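Local coordinates for protein inactive glucansucrase (PDB 5JBD) that is an inactive glucansucrase, a large member of glycoside hydrolase family 70 built round a TIM-type barrel and carrying a bound calcium ion, at residues V626-S631 with N644-S649; G308-A313 with V633-E638; K494-G499 with V615-I620; T488-R493 with S649-E654. All blocks are in the same frame, centred on the assembly; numbering follows the deposited sequence.

Contact 1: residues V626-S631 with N644-S649; sequences VTTNAS and NAALDS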
loop_
_atom_site.group_PDB
_atom_site.type_symbol
_atom_site.label_atom_id
_atom_site.label_comp_id
_atom_site.label_asym_id
_atom_site.label_seq_id
_atom_site.Cartn_x
_atom_site.Cartn_y
_atom_site.Cartn_z
ATOM N N VAL A 626 -26.065 -19.224 -13.641
ATOM C CA VAL A 626 -26.119 -20.192 -12.544
ATOM C C VAL A 626 -25.887 -19.567 -11.165
ATOM O O VAL A 626 -25.639 -20.292 -10.205
ATOM C CB VAL A 626 -25.138 -21.378 -12.751
ATOM C CG1 VAL A 626 -25.591 -22.245 -13.928
ATOM C CG2 VAL A 626 -23.698 -20.902 -12.919
ATOM N N THR A 627 -25.966 -18.233 -11.069
ATOM C CA THR A 627 -25.954 -17.545 -9.782
ATOM C C THR A 627 -26.882 -18.227 -8.787
ATOM O O THR A 627 -28.017 -18.513 -9.109
ATOM C CB THR A 627 -26.389 -16.075 -9.941
ATOM O OG1 THR A 627 -25.436 -15.392 -10.757
ATOM C CG2 THR A 627 -26.468 -15.352 -8.588
ATOM N N THR A 628 -26.369 -18.510 -7.591
ATOM C CA THR A 628 -27.192 -18.975 -6.483
ATOM C C THR A 628 -27.537 -17.769 -5.591
ATOM O O THR A 628 -26.638 -17.040 -5.180
ATOM C CB THR A 628 -26.476 -20.076 -5.682
ATOM O OG1 THR A 628 -26.308 -21.221 -6.516
ATOM C CG2 THR A 628 -27.277 -20.486 -4.453
ATOM N N ASN A 629 -28.830 -17.557 -5.328
ATOM C CA ASN A 629 -29.280 -16.419 -4.512
ATOM C C ASN A 629 -28.998 -16.707 -3.031
ATOM O O ASN A 629 -29.185 -17.836 -2.553
ATOM C CB ASN A 629 -30.768 -16.096 -4.731
ATOM C CG ASN A 629 -31.092 -15.668 -6.168
ATOM O OD1 ASN A 629 -32.162 -16.004 -6.686
ATOM N ND2 ASN A 629 -30.180 -14.937 -6.823
ATOM N N ALA A 630 -28.507 -15.694 -2.324
ATOM C CA ALA A 630 -28.129 -15.840 -0.914
ATOM C C ALA A 630 -29.302 -16.189 0.015
ATOM O O ALA A 630 -29.080 -16.751 1.083
ATOM C CB ALA A 630 -27.418 -14.576 -0.425
ATOM N N SER A 631 -30.530 -15.851 -0.387
ATOM C CA SER A 631 -31.730 -16.232 0.366
ATOM C C SER A 631 -31.955 -17.747 0.386
ATOM O O SER A 631 -32.691 -18.246 1.227
ATOM C CB SER A 631 -32.980 -15.527 -0.190
ATOM O OG SER A 631 -33.283 -15.955 -1.508
ATOM N N ASN A 644 -20.128 -20.827 0.299
ATOM C CA ASN A 644 -21.171 -21.681 -0.281
ATOM C C ASN A 644 -21.433 -21.220 -1.709
ATOM O O ASN A 644 -20.770 -20.295 -2.185
ATOM C CB ASN A 644 -22.446 -21.636 0.592
ATOM C CG ASN A 644 -22.955 -20.225 0.834
ATOM O OD1 ASN A 644 -22.939 -19.379 -0.060
ATOM N ND2 ASN A 644 -23.422 -19.967 2.054
ATOM N N ALA A 645 -22.398 -21.841 -2.377
ATOM C CA ALA A 645 -22.721 -21.501 -3.763
ATOM C C ALA A 645 -23.087 -20.020 -3.984
ATOM O O ALA A 645 -22.778 -19.439 -5.052
ATOM C CB ALA A 645 -23.831 -22.417 -4.278
ATOM N N ALA A 646 -23.717 -19.386 -2.993
ATOM C CA ALA A 646 -24.071 -17.970 -3.139
ATOM C C ALA A 646 -22.836 -17.077 -3.091
ATOM O O ALA A 646 -22.672 -16.202 -3.948
ATOM C CB ALA A 646 -25.098 -17.543 -2.106
ATOM N N LEU A 647 -21.956 -17.292 -2.121
ATOM C CA LEU A 647 -20.738 -16.479 -2.043
ATOM C C LEU A 647 -19.844 -16.737 -3.262
ATOM O O LEU A 647 -19.247 -15.792 -3.809
ATOM C CB LEU A 647 -19.959 -16.753 -0.760
ATOM C CG LEU A 647 -18.809 -15.771 -0.494
ATOM C CD1 LEU A 647 -19.353 -14.378 -0.195
ATOM C CD2 LEU A 647 -17.954 -16.241 0.663
ATOM N N ASP A 648 -19.772 -17.999 -3.684
ATOM C CA ASP A 648 -19.008 -18.399 -4.895
ATOM C C ASP A 648 -19.498 -17.728 -6.166
ATOM O O ASP A 648 -18.733 -17.600 -7.123
ATOM C CB ASP A 648 -19.067 -19.928 -5.137
ATOM C CG ASP A 648 -18.218 -20.741 -4.178
ATOM O OD1 ASP A 648 -17.449 -20.183 -3.380
ATOM O OD2 ASP A 648 -18.290 -21.992 -4.250
ATOM N N SER A 649 -20.775 -17.336 -6.210
ATOM C CA SER A 649 -21.313 -16.603 -7.369
ATOM C C SER A 649 -20.702 -15.186 -7.593
ATOM O O SER A 649 -20.854 -14.608 -8.672
ATOM C CB SER A 649 -22.853 -16.534 -7.291
ATOM O OG SER A 649 -23.434 -17.828 -7.250
HETATM O O HOH W 1 -23.672 -13.501 -9.575
HETATM O O HOH W 2 -25.446 -14.541 -5.089
#
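Thr628 and Ser649 supply the one direct hydrogen bond between the two segments: Thr628 N donates to Ser649 OG over 3.0 Å with an N-H...O angle of 170°, so the bond is almost straight. The same hydroxyl gives its own proton to Ala645 O, with OG and O 2.8 Å apart and the donor only slightly tilted from the carbonyl plane. A chi1 of -59°, which sets OG beside its own backbone N, lets it reach back over the last turn to that carbonyl.

A weaker polar contact runs the other way, Ala646 CA lying 3.4 Å from Thr628 O in a CA-H...O arrangement. Two waters reinforce the seam. One donates to Thr628 O at 2.8 Å and, weakly, to Ala646 O; the other joins Ser649 O to Thr627 OG1, whose strongest partner is Asp625 nearby.

Apolar packing pairs Ala630 CB with Ala646 CB at 4.1 Å, and Ala645 CB with Thr628 CB at 3.8 Å. The Ala645 methyl also lies beside a hydroxyl, its CB 3.5 Å from Thr628 OG1.

Within segment 644-649, Asn644 is the N-cap of the short, weakly bonded helix 645-648; its OD1 receives Leu647 N at 3.1 Å, with a C=O...N angle of 162°, close to head-on to the carbonyl, and Ala646 N only weakly.

Because Ser649 OG both accepts from the incoming loop and donates within the helical turn, the two bonds probably reinforce one another, coupling the loop after strand 612-618 to the turn that precedes strand 652-654.

Contact 2: residues G308-A313 with V633-E638; sequences GNPQNA and VVANKE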
loop_
_atom_site.group_PDB
_atom_site.type_symbol
_atom_site.label_atom_id
_atom_site.label_comp_id
_atom_site.label_asym_id
_atom_site.label_seq_id
_atom_site.Cartn_x
_atom_site.Cartn_y
_atom_site.Cartn_z
ATOM N N GLY A 308 -25.549 -13.621 10.302
ATOM C CA GLY A 308 -26.719 -14.499 10.221
ATOM C C GLY A 308 -27.682 -14.275 9.058
ATOM O O GLY A 308 -28.718 -14.950 8.987
ATOM N N ASN A 309 -27.348 -13.341 8.169
ATOM C CA ASN A 309 -28.196 -12.965 7.038
ATOM C C ASN A 309 -27.294 -12.869 5.792
ATOM O O ASN A 309 -26.743 -11.798 5.506
ATOM C CB ASN A 309 -28.911 -11.631 7.334
ATOM C CG ASN A 309 -29.792 -11.698 8.573
ATOM O OD1 ASN A 309 -30.636 -12.576 8.699
ATOM N ND2 ASN A 309 -29.594 -10.766 9.494
ATOM N N PRO A 310 -27.091 -14.003 5.088
ATOM C CA PRO A 310 -26.178 -14.057 3.936
ATOM C C PRO A 310 -26.435 -13.029 2.843
ATOM O O PRO A 310 -25.468 -12.514 2.257
ATOM C CB PRO A 310 -26.372 -15.486 3.406
ATOM C CG PRO A 310 -26.725 -16.277 4.617
ATOM C CD PRO A 310 -27.590 -15.358 5.429
ATOM N N GLN A 311 -27.706 -12.698 2.593
ATOM C CA GLN A 311 -28.033 -11.684 1.586
ATOM C C GLN A 311 -27.431 -10.318 1.948
ATOM O O GLN A 311 -26.828 -9.654 1.088
ATOM C CB GLN A 311 -29.558 -11.574 1.384
ATOM C CG GLN A 311 -30.032 -10.582 0.305
ATOM C CD GLN A 311 -29.547 -10.923 -1.103
ATOM O OE1 GLN A 311 -28.751 -10.179 -1.686
ATOM N NE2 GLN A 311 -30.003 -12.057 -1.646
ATOM N N ASN A 312 -27.600 -9.907 3.210
ATOM C CA ASN A 312 -27.072 -8.626 3.672
ATOM C C ASN A 312 -25.540 -8.654 3.744
ATOM O O ASN A 312 -24.882 -7.707 3.327
ATOM C CB ASN A 312 -27.649 -8.255 5.049
ATOM C CG ASN A 312 -29.132 -7.951 5.006
ATOM O OD1 ASN A 312 -29.709 -7.679 3.948
ATOM N ND2 ASN A 312 -29.747 -7.941 6.168
ATOM N N ALA A 313 -24.978 -9.743 4.266
ATOM C CA ALA A 313 -23.516 -9.882 4.344
ATOM C C ALA A 313 -22.872 -9.784 2.947
ATOM O O ALA A 313 -21.950 -8.998 2.734
ATOM C CB ALA A 313 -23.131 -11.194 5.012
ATOM N N VAL A 633 -29.426 -20.215 0.629
ATOM C CA VAL A 633 -28.353 -20.997 1.243
ATOM C C VAL A 633 -28.575 -21.036 2.745
ATOM O O VAL A 633 -29.431 -20.323 3.265
ATOM C CB VAL A 633 -26.949 -20.447 0.908
ATOM C CG1 VAL A 633 -26.694 -20.569 -0.587
ATOM C CG2 VAL A 633 -26.769 -19.000 1.380
ATOM N N VAL A 634 -27.805 -21.874 3.428
ATOM C CA VAL A 634 -27.939 -22.026 4.879
ATOM C C VAL A 634 -27.484 -20.732 5.546
ATOM O O VAL A 634 -26.468 -20.168 5.152
ATOM C CB VAL A 634 -27.129 -23.238 5.402
ATOM C CG1 VAL A 634 -27.116 -23.283 6.936
ATOM C CG2 VAL A 634 -27.701 -24.540 4.829
ATOM N N ALA A 635 -28.253 -20.248 6.521
ATOM C CA ALA A 635 -27.861 -19.084 7.309
ATOM C C ALA A 635 -27.443 -19.585 8.682
ATOM O O ALA A 635 -28.034 -20.517 9.219
ATOM C CB ALA A 635 -29.000 -18.100 7.423
ATOM N N ASN A 636 -26.389 -19.001 9.224
ATOM C CA ASN A 636 -25.853 -19.424 10.515
ATOM C C ASN A 636 -25.691 -18.186 11.358
ATOM O O ASN A 636 -24.942 -17.279 10.980
ATOM C CB ASN A 636 -24.515 -20.128 10.296
ATOM C CG ASN A 636 -23.919 -20.698 11.574
ATOM O OD1 ASN A 636 -24.200 -20.241 12.693
ATOM N ND2 ASN A 636 -23.056 -21.684 11.406
ATOM N N LYS A 637 -26.361 -18.142 12.516
ATOM C CA LYS A 637 -26.334 -16.956 13.383
ATOM C C LYS A 637 -24.937 -16.562 13.859
ATOM O O LYS A 637 -24.730 -15.422 14.223
ATOM C CB LYS A 637 -27.274 -17.107 14.610
ATOM C CG LYS A 637 -26.806 -18.144 15.626
ATOM C CD LYS A 637 -27.872 -18.544 16.650
ATOM C CE LYS A 637 -27.269 -19.545 17.657
ATOM N NZ LYS A 637 -26.561 -18.853 18.775
ATOM N N GLU A 638 -24.000 -17.509 13.896
ATOM C CA GLU A 638 -22.651 -17.259 14.356
ATOM C C GLU A 638 -21.708 -16.829 13.224
ATOM O O GLU A 638 -20.540 -16.513 13.494
ATOM C CB GLU A 638 -22.062 -18.531 15.017
ATOM C CG GLU A 638 -22.890 -19.357 16.020
ATOM C CD GLU A 638 -23.136 -18.660 17.353
ATOM O OE1 GLU A 638 -22.641 -17.523 17.557
ATOM O OE2 GLU A 638 -23.827 -19.264 18.219
#
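Pro310 carries the apolar half of this contact, and its ring can be followed atom by atom along the loop 633-638. CB, which points at the loop, meets the end of Val633, with CG2 at 4.1 Å. The next ring carbon, CG, comes up to a polar group instead, lying 3.9 Å from Val634 O. CD completes the sweep against the methyl of Ala635, 3.7 Å from its CB. A chi1 of -64° puts Val633 CG1 anti to the carbonyl carbon and leaves CG2 between N and C, the branch that touches Pro310, while Ala635 directs its only side-chain atom at the partner.

The Ala635 methyl also touches Gly308 O, at 3.5 Å, and from there the contact passes to backbone. Gly308 CA points a hydrogen at Asn636 O over 3.4 Å, with 145° at the hydrogen, and its CA lies 4.0 Å from Lys637 CA. Such a close approach of two main chains is possible because Gly308, at a phi of 77°, has no side chain to intervene.

Asn636 OD1 accepts Glu638 N at 3.0 Å in an Asx turn, which probably helps set the loop's course; Lys637 NZ and Glu638 OE2 form a surface salt bridge.

Pro310 opens helix 310-315, so this is where an exposed loop lies across a helix start. The contact is probably held mainly by dispersion and the weak CA-H...O interaction, the direct hydrogen bond coming from outside the two segments, between the backbones of Gly308 and Lys639.

Contact 3: residues K494-G499 with V615-I620; sequences KQFVSG and VWVPVI
Pro618 O is met by two atoms of one side chain, Phe496 CE1 and Phe496 CZ, each 3.6 Å from the oxygen. The approach is oblique to the ring, and neither it nor any other pair across these segments is a hydrogen bond; the polar Gln495 NE2 merely touches Ile620 CD1 at 4.2 Å.

What holds the segments together is the Phe496 ring. Val617 CB stands 3.7 Å from its centroid and 14° off the ring normal, a CH-pi contact over the middle of one face. From that position the two methyls lie along the CD2-CE2 side, CG1 3.6 Å from Phe496 CD2 and CG2 3.5 Å from Phe496 CE2. The opposite face is backed, toward its rim, by Gln495 CB from the preceding residue.

Phe496 ends helix 483-496, and strand 612-618 belongs to an antiparallel sheet most of whose strands follow this helix, consistent with domain C of family 70 proteins; the ring therefore joins the last helical turn to that antiparallel sheet. Backbone bonding of Phe496 to Gly536 draws the chain toward the same sheet.

At the strand's last residue, Pro618 CD lies 3.8 Å from Phe496 CD1. Beyond it, Ile620 has CG1 between its backbone N and carbonyl carbon (chi1 57°); the Phe496 and Ile620 side chains run toward each other, bringing Ile620 CD1 to 3.8 Å from Phe496 CZ.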
loop_
_atom_site.group_PDB
_atom_site.type_symbol
_atom_site.label_atom_id
_atom_site.label_comp_id
_atom_site.label_asym_id
_atom_site.label_seq_id
_atom_site.Cartn_x
_atom_site.Cartn_y
_atom_site.Cartn_z
ATOM N N LYS A 494 -19.971 -17.249 -15.343
ATOM C CA LYS A 494 -21.318 -16.842 -14.968
ATOM C C LYS A 494 -22.368 -17.826 -15.503
ATOM O O LYS A 494 -23.358 -18.108 -14.828
ATOM C CB LYS A 494 -21.619 -15.402 -15.437
ATOM C CG LYS A 494 -22.999 -14.915 -15.027
ATOM C CD LYS A 494 -23.288 -13.489 -15.477
ATOM C CE LYS A 494 -24.646 -13.056 -14.941
ATOM N NZ LYS A 494 -24.967 -11.643 -15.279
ATOM N N GLN A 495 -22.142 -18.344 -16.706
ATOM C CA GLN A 495 -23.082 -19.275 -17.327
ATOM C C GLN A 495 -23.030 -20.703 -16.777
ATOM O O GLN A 495 -24.054 -21.387 -16.775
ATOM C CB GLN A 495 -22.865 -19.336 -18.849
ATOM C CG GLN A 495 -23.047 -18.028 -19.602
ATOM C CD GLN A 495 -22.823 -18.220 -21.093
ATOM O OE1 GLN A 495 -21.753 -18.643 -21.522
ATOM N NE2 GLN A 495 -23.844 -17.952 -21.878
ATOM N N PHE A 496 -21.849 -21.161 -16.351
ATOM C CA PHE A 496 -21.623 -22.591 -16.169
ATOM C C PHE A 496 -21.072 -23.066 -14.826
ATOM O O PHE A 496 -21.341 -24.202 -14.449
ATOM C CB PHE A 496 -20.704 -23.108 -17.292
ATOM C CG PHE A 496 -21.287 -22.972 -18.676
ATOM C CD1 PHE A 496 -22.408 -23.714 -19.052
ATOM C CD2 PHE A 496 -20.689 -22.142 -19.615
ATOM C CE1 PHE A 496 -22.931 -23.600 -20.326
ATOM C CE2 PHE A 496 -21.222 -22.020 -20.896
ATOM C CZ PHE A 496 -22.337 -22.750 -21.253
ATOM N N VAL A 497 -20.328 -22.222 -14.118
ATOM C CA VAL A 497 -19.539 -22.679 -12.974
ATOM C C VAL A 497 -20.381 -22.731 -11.688
ATOM O O VAL A 497 -20.753 -21.697 -11.131
ATOM C CB VAL A 497 -18.275 -21.820 -12.822
ATOM C CG1 VAL A 497 -17.559 -22.091 -11.513
ATOM C CG2 VAL A 497 -17.352 -22.065 -13.999
ATOM N N SER A 498 -20.697 -23.957 -11.261
ATOM C CA SER A 498 -21.430 -24.217 -10.021
ATOM C C SER A 498 -21.319 -25.707 -9.695
ATOM O O SER A 498 -20.860 -26.479 -10.532
ATOM C CB SER A 498 -22.900 -23.792 -10.135
ATOM O OG SER A 498 -23.580 -23.853 -8.889
ATOM N N GLY A 499 -21.716 -26.086 -8.481
ATOM C CA GLY A 499 -21.709 -27.486 -8.042
ATOM C C GLY A 499 -20.408 -27.925 -7.418
ATOM O O GLY A 499 -19.506 -27.110 -7.201
ATOM N N VAL A 615 -10.747 -26.164 -22.264
ATOM C CA VAL A 615 -11.956 -25.924 -21.474
ATOM C C VAL A 615 -13.216 -26.363 -22.226
ATOM O O VAL A 615 -13.410 -25.978 -23.407
ATOM C CB VAL A 615 -12.069 -24.437 -21.075
ATOM C CG1 VAL A 615 -13.267 -24.230 -20.139
ATOM C CG2 VAL A 615 -10.778 -23.975 -20.420
ATOM N N TRP A 616 -14.064 -27.140 -21.543
ATOM C CA TRP A 616 -15.307 -27.694 -22.119
ATOM C C TRP A 616 -16.516 -27.273 -21.303
ATOM O O TRP A 616 -16.480 -27.349 -20.070
ATOM C CB TRP A 616 -15.252 -29.231 -22.160
ATOM C CG TRP A 616 -14.143 -29.716 -23.049
ATOM C CD1 TRP A 616 -12.862 -29.972 -22.691
ATOM C CD2 TRP A 616 -14.217 -29.924 -24.458
ATOM N NE1 TRP A 616 -12.126 -30.352 -23.787
ATOM C CE2 TRP A 616 -12.937 -30.329 -24.889
ATOM C CE3 TRP A 616 -15.250 -29.805 -25.406
ATOM C CZ2 TRP A 616 -12.652 -30.622 -26.227
ATOM C CZ3 TRP A 616 -14.966 -30.101 -26.745
ATOM C CH2 TRP A 616 -13.673 -30.496 -27.139
ATOM N N VAL A 617 -17.582 -26.855 -21.989
ATOM C CA VAL A 617 -18.861 -26.513 -21.342
ATOM C C VAL A 617 -20.048 -27.114 -22.093
ATOM O O VAL A 617 -19.957 -27.339 -23.297
ATOM C CB VAL A 617 -19.070 -24.977 -21.211
ATOM C CG1 VAL A 617 -18.008 -24.376 -20.307
ATOM C CG2 VAL A 617 -19.086 -24.278 -22.565
ATOM N N PRO A 618 -21.165 -27.354 -21.396
ATOM C CA PRO A 618 -22.345 -27.859 -22.104
ATOM C C PRO A 618 -22.823 -26.974 -23.268
ATOM O O PRO A 618 -22.758 -25.750 -23.190
ATOM C CB PRO A 618 -23.418 -27.917 -21.005
ATOM C CG PRO A 618 -22.641 -28.083 -19.732
ATOM C CD PRO A 618 -21.386 -27.291 -19.935
ATOM N N VAL A 619 -23.271 -27.617 -24.341
ATOM C CA VAL A 619 -23.985 -26.953 -25.431
ATOM C C VAL A 619 -25.326 -26.475 -24.856
ATOM O O VAL A 619 -26.022 -27.257 -24.214
ATOM C CB VAL A 619 -24.256 -27.937 -26.604
ATOM C CG1 VAL A 619 -25.208 -27.326 -27.635
ATOM C CG2 VAL A 619 -22.948 -28.356 -27.278
ATOM N N ILE A 620 -25.671 -25.211 -25.085
ATOM C CA ILE A 620 -26.949 -24.632 -24.640
ATOM C C ILE A 620 -27.569 -23.708 -25.686
ATOM O O ILE A 620 -26.894 -23.275 -26.626
ATOM C CB ILE A 620 -26.779 -23.810 -23.345
ATOM C CG1 ILE A 620 -25.732 -22.699 -23.528
ATOM C CG2 ILE A 620 -26.390 -24.719 -22.198
ATOM C CD1 ILE A 620 -25.747 -21.653 -22.429
#

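Contact 4: residues T488-R493 with S649-E654; sequences TLMRAR and SHMIYE
Met490 and Met651 make the tight, buried part of this contact: their methyl carbons meet CE to CE at 3.6 Å, the two side chains crossing at about a right angle. Each chain bends at its last torsion (chi3 78° in Met490, 71° in Met651), which turns the methyls together, and Met651 CE also reaches Met490 CG at 4.2 Å.

The other half is looser and polar. Arg493 itself is buried; only Ser649 and His650, whose carbonyls it meets, are partly exposed. Its chain extends from the helix so that NH1 comes 3.2 Å from His650 O, but the N-H...O angle of 127° makes this a weak bond. Ser649 O stands farther off, 4.0 Å from NH1, near the guanidinium plane. The stronger grip is given by Asp648 O on NH2, and Leu454 O holds NE weakly. The His650 side chain leads away, with ND1 bonded to Asp688 OD2.

Helix 483-496 thus packs against the chain entering strand 652-654 of the parallel eight-stranded barrel. Several backbone carbonyls gather round Arg493, whose positive charge their dipoles would probably help stabilise, beside an apolar methionine pair.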
loop_
_atom_site.group_PDB
_atom_site.type_symbol
_atom_site.label_atom_id
_atom_site.label_comp_id
_atom_site.label_asym_id
_atom_site.label_seq_id
_atom_site.Cartn_x
_atom_site.Cartn_y
_atom_site.Cartn_z
ATOM N N THR A 488 -13.320 -14.544 -22.103
ATOM C CA THR A 488 -14.018 -15.789 -22.442
ATOM C C THR A 488 -14.284 -16.635 -21.179
ATOM O O THR A 488 -15.387 -17.122 -20.973
ATOM C CB THR A 488 -13.246 -16.594 -23.512
ATOM O OG1 THR A 488 -13.076 -15.774 -24.664
ATOM C CG2 THR A 488 -14.005 -17.847 -23.934
ATOM N N LEU A 489 -13.274 -16.769 -20.330
ATOM C CA LEU A 489 -13.427 -17.519 -19.083
ATOM C C LEU A 489 -14.400 -16.825 -18.108
ATOM O O LEU A 489 -15.188 -17.493 -17.418
ATOM C CB LEU A 489 -12.056 -17.728 -18.420
ATOM C CG LEU A 489 -11.072 -18.622 -19.188
ATOM C CD1 LEU A 489 -9.655 -18.471 -18.621
ATOM C CD2 LEU A 489 -11.535 -20.078 -19.136
ATOM N N MET A 490 -14.351 -15.494 -18.062
ATOM C CA MET A 490 -15.214 -14.716 -17.156
ATOM C C MET A 490 -16.698 -14.885 -17.508
ATOM O O MET A 490 -17.513 -15.194 -16.634
ATOM C CB MET A 490 -14.800 -13.246 -17.165
ATOM C CG MET A 490 -13.482 -12.970 -16.464
ATOM S SD MET A 490 -12.886 -11.293 -16.763
ATOM C CE MET A 490 -13.923 -10.354 -15.637
ATOM N N ARG A 491 -17.034 -14.761 -18.796
ATOM C CA ARG A 491 -18.417 -14.939 -19.252
ATOM C C ARG A 491 -18.889 -16.380 -19.040
ATOM O O ARG A 491 -20.022 -16.608 -18.598
ATOM C CB ARG A 491 -18.580 -14.574 -20.733
ATOM C CG ARG A 491 -18.479 -13.094 -21.053
ATOM C CD ARG A 491 -18.531 -12.855 -22.558
ATOM N NE ARG A 491 -17.871 -11.596 -22.920
ATOM C CZ ARG A 491 -18.480 -10.426 -23.144
ATOM N NH1 ARG A 491 -19.803 -10.306 -23.061
ATOM N NH2 ARG A 491 -17.751 -9.348 -23.458
ATOM N N ALA A 492 -18.031 -17.352 -19.376
ATOM C CA ALA A 492 -18.359 -18.765 -19.172
ATOM C C ALA A 492 -18.606 -19.101 -17.691
ATOM O O ALA A 492 -19.486 -19.912 -17.369
ATOM C CB ALA A 492 -17.267 -19.663 -19.757
ATOM N N ARG A 493 -17.836 -18.481 -16.796
ATOM C CA ARG A 493 -18.019 -18.711 -15.368
ATOM C C ARG A 493 -19.460 -18.415 -14.943
ATOM O O ARG A 493 -20.084 -19.227 -14.235
ATOM C CB ARG A 493 -17.063 -17.878 -14.537
ATOM C CG ARG A 493 -17.129 -18.199 -13.041
ATOM C CD ARG A 493 -16.151 -17.340 -12.257
ATOM N NE ARG A 493 -15.966 -17.827 -10.899
ATOM C CZ ARG A 493 -16.632 -17.413 -9.818
ATOM N NH1 ARG A 493 -17.582 -16.473 -9.895
ATOM N NH2 ARG A 493 -16.348 -17.973 -8.645
ATOM N N SER A 649 -20.775 -17.336 -6.210
ATOM C CA SER A 649 -21.313 -16.603 -7.369
ATOM C C SER A 649 -20.702 -15.186 -7.593
ATOM O O SER A 649 -20.854 -14.608 -8.672
ATOM C CB SER A 649 -22.853 -16.534 -7.291
ATOM O OG SER A 649 -23.434 -17.828 -7.250
ATOM N N HIS A 650 -20.002 -14.648 -6.588
ATOM C CA HIS A 650 -19.334 -13.347 -6.701
ATOM C C HIS A 650 -17.983 -13.445 -7.406
ATOM O O HIS A 650 -17.329 -14.513 -7.419
ATOM C CB HIS A 650 -19.157 -12.718 -5.317
ATOM C CG HIS A 650 -20.457 -12.399 -4.651
ATOM N ND1 HIS A 650 -20.860 -11.111 -4.374
ATOM C CD2 HIS A 650 -21.477 -13.202 -4.260
ATOM C CE1 HIS A 650 -22.070 -11.139 -3.839
ATOM N NE2 HIS A 650 -22.467 -12.392 -3.764
ATOM N N MET A 651 -17.602 -12.326 -8.011
ATOM C CA MET A 651 -16.299 -12.127 -8.625
ATOM C C MET A 651 -15.877 -10.664 -8.468
ATOM O O MET A 651 -16.633 -9.747 -8.811
ATOM C CB MET A 651 -16.326 -12.507 -10.111
ATOM C CG MET A 651 -15.029 -12.200 -10.840
ATOM S SD MET A 651 -14.911 -13.021 -12.438
ATOM C CE MET A 651 -16.122 -12.100 -13.339
ATOM N N ILE A 652 -14.665 -10.485 -7.945
ATOM C CA ILE A 652 -14.067 -9.192 -7.687
ATOM C C ILE A 652 -13.236 -8.751 -8.910
ATOM O O ILE A 652 -12.664 -9.587 -9.605
ATOM C CB ILE A 652 -13.176 -9.236 -6.421
ATOM C CG1 ILE A 652 -14.051 -9.509 -5.186
ATOM C CG2 ILE A 652 -12.407 -7.924 -6.234
ATOM C CD1 ILE A 652 -13.283 -10.034 -3.993
ATOM N N TYR A 653 -13.200 -7.435 -9.163
ATOM C CA TYR A 653 -12.325 -6.837 -10.188
ATOM C C TYR A 653 -11.483 -5.721 -9.573
ATOM O O TYR A 653 -12.041 -4.767 -9.022
ATOM C CB TYR A 653 -13.175 -6.290 -11.324
ATOM C CG TYR A 653 -12.402 -5.674 -12.469
ATOM C CD1 TYR A 653 -11.554 -6.448 -13.258
ATOM C CD2 TYR A 653 -12.542 -4.324 -12.792
ATOM C CE1 TYR A 653 -10.861 -5.897 -14.335
ATOM C CE2 TYR A 653 -11.839 -3.753 -13.856
ATOM C CZ TYR A 653 -11.011 -4.541 -14.636
ATOM O OH TYR A 653 -10.328 -3.984 -15.693
ATOM N N GLU A 654 -10.155 -5.873 -9.612
ATOM C CA GLU A 654 -9.232 -4.837 -9.155
ATOM C C GLU A 654 -9.130 -3.815 -10.284
ATOM O O GLU A 654 -8.670 -4.154 -11.371
ATOM C CB GLU A 654 -7.824 -5.387 -8.816
ATOM C CG GLU A 654 -6.884 -4.273 -8.353
ATOM C CD GLU A 654 -5.543 -4.726 -7.796
ATOM O OE1 GLU A 654 -5.137 -5.878 -7.974
ATOM O OE2 GLU A 654 -4.879 -3.882 -7.167
#

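How the contacts relate
Contacts 3 and 4 are buried and both use helix 483-496: its end meets the antiparallel sheet, the preceding turns the entry to a barrel strand. Contact 1 is partly buried and shares Ser649 with contact 4; the two are also tied through the arginine of contact 4. Contact 2 lies on the surface, yet touches contact 1 through Ala630 against Pro310 and Val633 against Ala646, while staying about 7 Å (nearest atoms) from contact 4. Chemistry changes with depth: aromatic and methionine packing inside, with a weak arginine bond; a serine hydroxyl with two bonds and bridging waters in contact 1; methyl and backbone approaches at the surface.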